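Local coordinates for putative polyketide synthase (Brevibacillus brevis, PDB 6HP2), which contains an O-methyltransferase domain, the part crystallised here with S-adenosyl-L-homocysteine, in a trans-AT multienzyme that probably takes part in bacillaene biosynthesis, at residues M59-L64 with E255-H260. Sequence-based numbering, arbitrary orientation.
Sequences MSRVIL and EQYIKH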
loop_
_atom_site.group_PDB
_atom_site.type_symbol
_atom_site.label_atom_id
_atom_site.label_comp_id
_atom_site.label_asym_id
_atom_site.label_seq_id
_atom_site.Cartn_x
_atom_site.Cartn_y
_atom_site.Cartn_z
ATOM N N MET A 59 17.240 9.792 1.490
ATOM C CA MET A 59 16.265 9.120 0.653
ATOM C C MET A 59 15.981 9.923 -0.604
ATOM O O MET A 59 15.806 9.339 -1.661
ATOM C CB MET A 59 14.965 8.875 1.427
ATOM C CG MET A 59 13.925 8.099 0.636
ATOM S SD MET A 59 14.506 6.381 0.351
ATOM C CE MET A 59 14.283 5.704 1.994
ATOM N N SER A 60 15.909 11.260 -0.509
ATOM C CA SER A 60 15.590 12.061 -1.691
ATOM C C SER A 60 16.681 11.913 -2.756
ATOM O O SER A 60 16.388 11.869 -3.949
ATOM C CB SER A 60 15.416 13.546 -1.305
ATOM O OG SER A 60 16.564 14.033 -0.655
ATOM N N ARG A 61 17.953 11.893 -2.344
ATOM C CA ARG A 61 19.043 11.678 -3.304
ATOM C C ARG A 61 18.921 10.317 -3.981
ATOM O O ARG A 61 19.034 10.201 -5.204
ATOM C CB ARG A 61 20.366 11.788 -2.594
ATOM C CG ARG A 61 20.801 13.243 -2.361
ATOM C CD ARG A 61 22.093 13.334 -1.569
ATOM N NE ARG A 61 22.462 14.726 -1.317
ATOM C CZ ARG A 61 21.889 15.505 -0.402
ATOM N NH1 ARG A 61 20.899 15.041 0.351
ATOM N NH2 ARG A 61 22.302 16.755 -0.243
ATOM N N VAL A 62 18.607 9.288 -3.202
ATOM C CA VAL A 62 18.543 7.933 -3.726
ATOM C C VAL A 62 17.356 7.754 -4.664
ATOM O O VAL A 62 17.480 7.095 -5.705
ATOM C CB VAL A 62 18.480 6.931 -2.561
ATOM C CG1 VAL A 62 18.256 5.554 -3.108
ATOM C CG2 VAL A 62 19.769 7.014 -1.764
ATOM N N ILE A 63 16.186 8.294 -4.287
ATOM C CA ILE A 63 14.984 8.126 -5.085
ATOM C C ILE A 63 15.048 8.978 -6.340
ATOM O O ILE A 63 14.600 8.556 -7.408
ATOM C CB ILE A 63 13.732 8.452 -4.256
ATOM C CG1 ILE A 63 13.553 7.446 -3.123
ATOM C CG2 ILE A 63 12.530 8.490 -5.170
ATOM C CD1 ILE A 63 13.438 6.004 -3.587
ATOM N N LEU A 64 15.553 10.201 -6.227
ATOM C CA LEU A 64 15.519 11.151 -7.340
ATOM C C LEU A 64 16.719 11.037 -8.262
ATOM O O LEU A 64 16.736 11.687 -9.316
ATOM C CB LEU A 64 15.427 12.595 -6.806
ATOM C CG LEU A 64 14.159 12.949 -6.009
ATOM C CD1 LEU A 64 14.208 14.456 -5.582
ATOM C CD2 LEU A 64 12.882 12.651 -6.818
ATOM N N GLU A 255 14.821 19.875 2.057
ATOM C CA GLU A 255 14.157 21.064 1.546
ATOM C C GLU A 255 15.129 21.918 0.742
ATOM O O GLU A 255 14.780 22.415 -0.334
ATOM C CB GLU A 255 13.558 21.866 2.697
ATOM C CG GLU A 255 12.543 21.083 3.513
ATOM C CD GLU A 255 11.562 21.973 4.246
ATOM O OE1 GLU A 255 12.004 22.793 5.079
ATOM O OE2 GLU A 255 10.347 21.860 3.975
ATOM N N GLN A 256 16.363 22.073 1.237
ATOM C CA GLN A 256 17.416 22.715 0.459
ATOM C C GLN A 256 17.736 21.915 -0.795
ATOM O O GLN A 256 17.859 22.475 -1.898
ATOM C CB GLN A 256 18.674 22.874 1.315
ATOM C CG GLN A 256 18.639 24.047 2.274
ATOM C CD GLN A 256 18.825 25.375 1.561
ATOM O OE1 GLN A 256 19.844 25.607 0.906
ATOM N NE2 GLN A 256 17.836 26.253 1.678
ATOM N N TYR A 257 17.884 20.598 -0.645
ATOM C CA TYR A 257 18.317 19.764 -1.756
ATOM C C TYR A 257 17.378 19.907 -2.945
ATOM O O TYR A 257 17.823 20.168 -4.064
ATOM C CB TYR A 257 18.409 18.294 -1.319
ATOM C CG TYR A 257 18.697 17.341 -2.473
ATOM C CD1 TYR A 257 19.903 17.369 -3.120
ATOM C CD2 TYR A 257 17.752 16.390 -2.880
ATOM C CE1 TYR A 257 20.177 16.517 -4.182
ATOM C CE2 TYR A 257 18.011 15.522 -3.912
ATOM C CZ TYR A 257 19.239 15.606 -4.583
ATOM O OH TYR A 257 19.536 14.761 -5.636
ATOM N N ILE A 258 16.069 19.764 -2.722
ATOM C CA ILE A 258 15.154 19.727 -3.848
ATOM C C ILE A 258 15.003 21.096 -4.502
ATOM O O ILE A 258 14.570 21.170 -5.656
ATOM C CB ILE A 258 13.777 19.163 -3.441
ATOM C CG1 ILE A 258 13.103 20.062 -2.431
ATOM C CG2 ILE A 258 13.920 17.707 -2.881
ATOM C CD1 ILE A 258 11.638 19.721 -2.233
ATOM N N LYS A 259 15.366 22.181 -3.815
ATOM C CA LYS A 259 15.359 23.498 -4.457
ATOM C C LYS A 259 16.473 23.662 -5.484
ATOM O O LYS A 259 16.505 24.684 -6.208
ATOM C CB LYS A 259 15.494 24.607 -3.411
ATOM C CG LYS A 259 14.287 24.777 -2.517
ATOM C CD LYS A 259 14.133 26.265 -2.159
ATOM C CE LYS A 259 13.715 26.450 -0.712
ATOM N NZ LYS A 259 14.820 26.087 0.215
ATOM N N HIS A 260 17.432 22.736 -5.507
ATOM C CA HIS A 260 18.471 22.705 -6.529
ATOM C C HIS A 260 18.195 21.664 -7.605
ATOM O O HIS A 260 19.115 21.264 -8.320
ATOM C CB HIS A 260 19.822 22.438 -5.881
ATOM C CG HIS A 260 20.305 23.560 -5.022
ATOM N ND1 HIS A 260 19.896 23.727 -3.715
ATOM C CD2 HIS A 260 21.157 24.582 -5.288
ATOM C CE1 HIS A 260 20.488 24.799 -3.210
ATOM N NE2 HIS A 260 21.257 25.334 -4.142
#
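Tyr257 reaches across from the short helix 254-258 and lays one ring face against the side chain of Arg61, on helix 59-64. Both helices lie outside the central mixed sheet of this Rossmann-like methyltransferase domain, and what joins them is a cation-pi stack with an aliphatic contact beside it. The arginine covers one ring face in two places. Nearer the backbone, CG of Arg61 makes a CH-pi contact, 3.9 Å from the centroid of the Tyr257 ring and displaced toward the hydroxyl-bearing rim, where CZ is its closest atom. The chain then runs extended from CG to NE and carries the guanidinium over the CD1 side of the same ring face, so that CD1 of Tyr257 faces the middle of the guanidinium plane. The two planes are inclined by 26°, and Arg61 CZ is 4.4 Å from the ring centroid, off-centre. A salt bridge from NH2 to Asp253, just ahead of the tyrosine's helix, holds the charged end there. A chi1 of 173° swings Tyr257 CG opposite the backbone N and carries the ring to helix 59-64, where OH comes within 3.9 Å of Arg61 CA. Ser60 approaches the ring obliquely, its OG 3.5 Å from Tyr257 CD2; that hydroxyl is hydrogen-bonded to Asp251. Asp251 and Asp253, in the residues leading into helix 254-258, thus each bond to a side chain of helix 59-64. Farther along that helix, at Leu64, which also packs on Val265 and Leu268 of helix 263-281, the contact turns apolar: CD1 of Leu64 touches Tyr257 CE2 and lies 4.2 Å from Ile258 CG2.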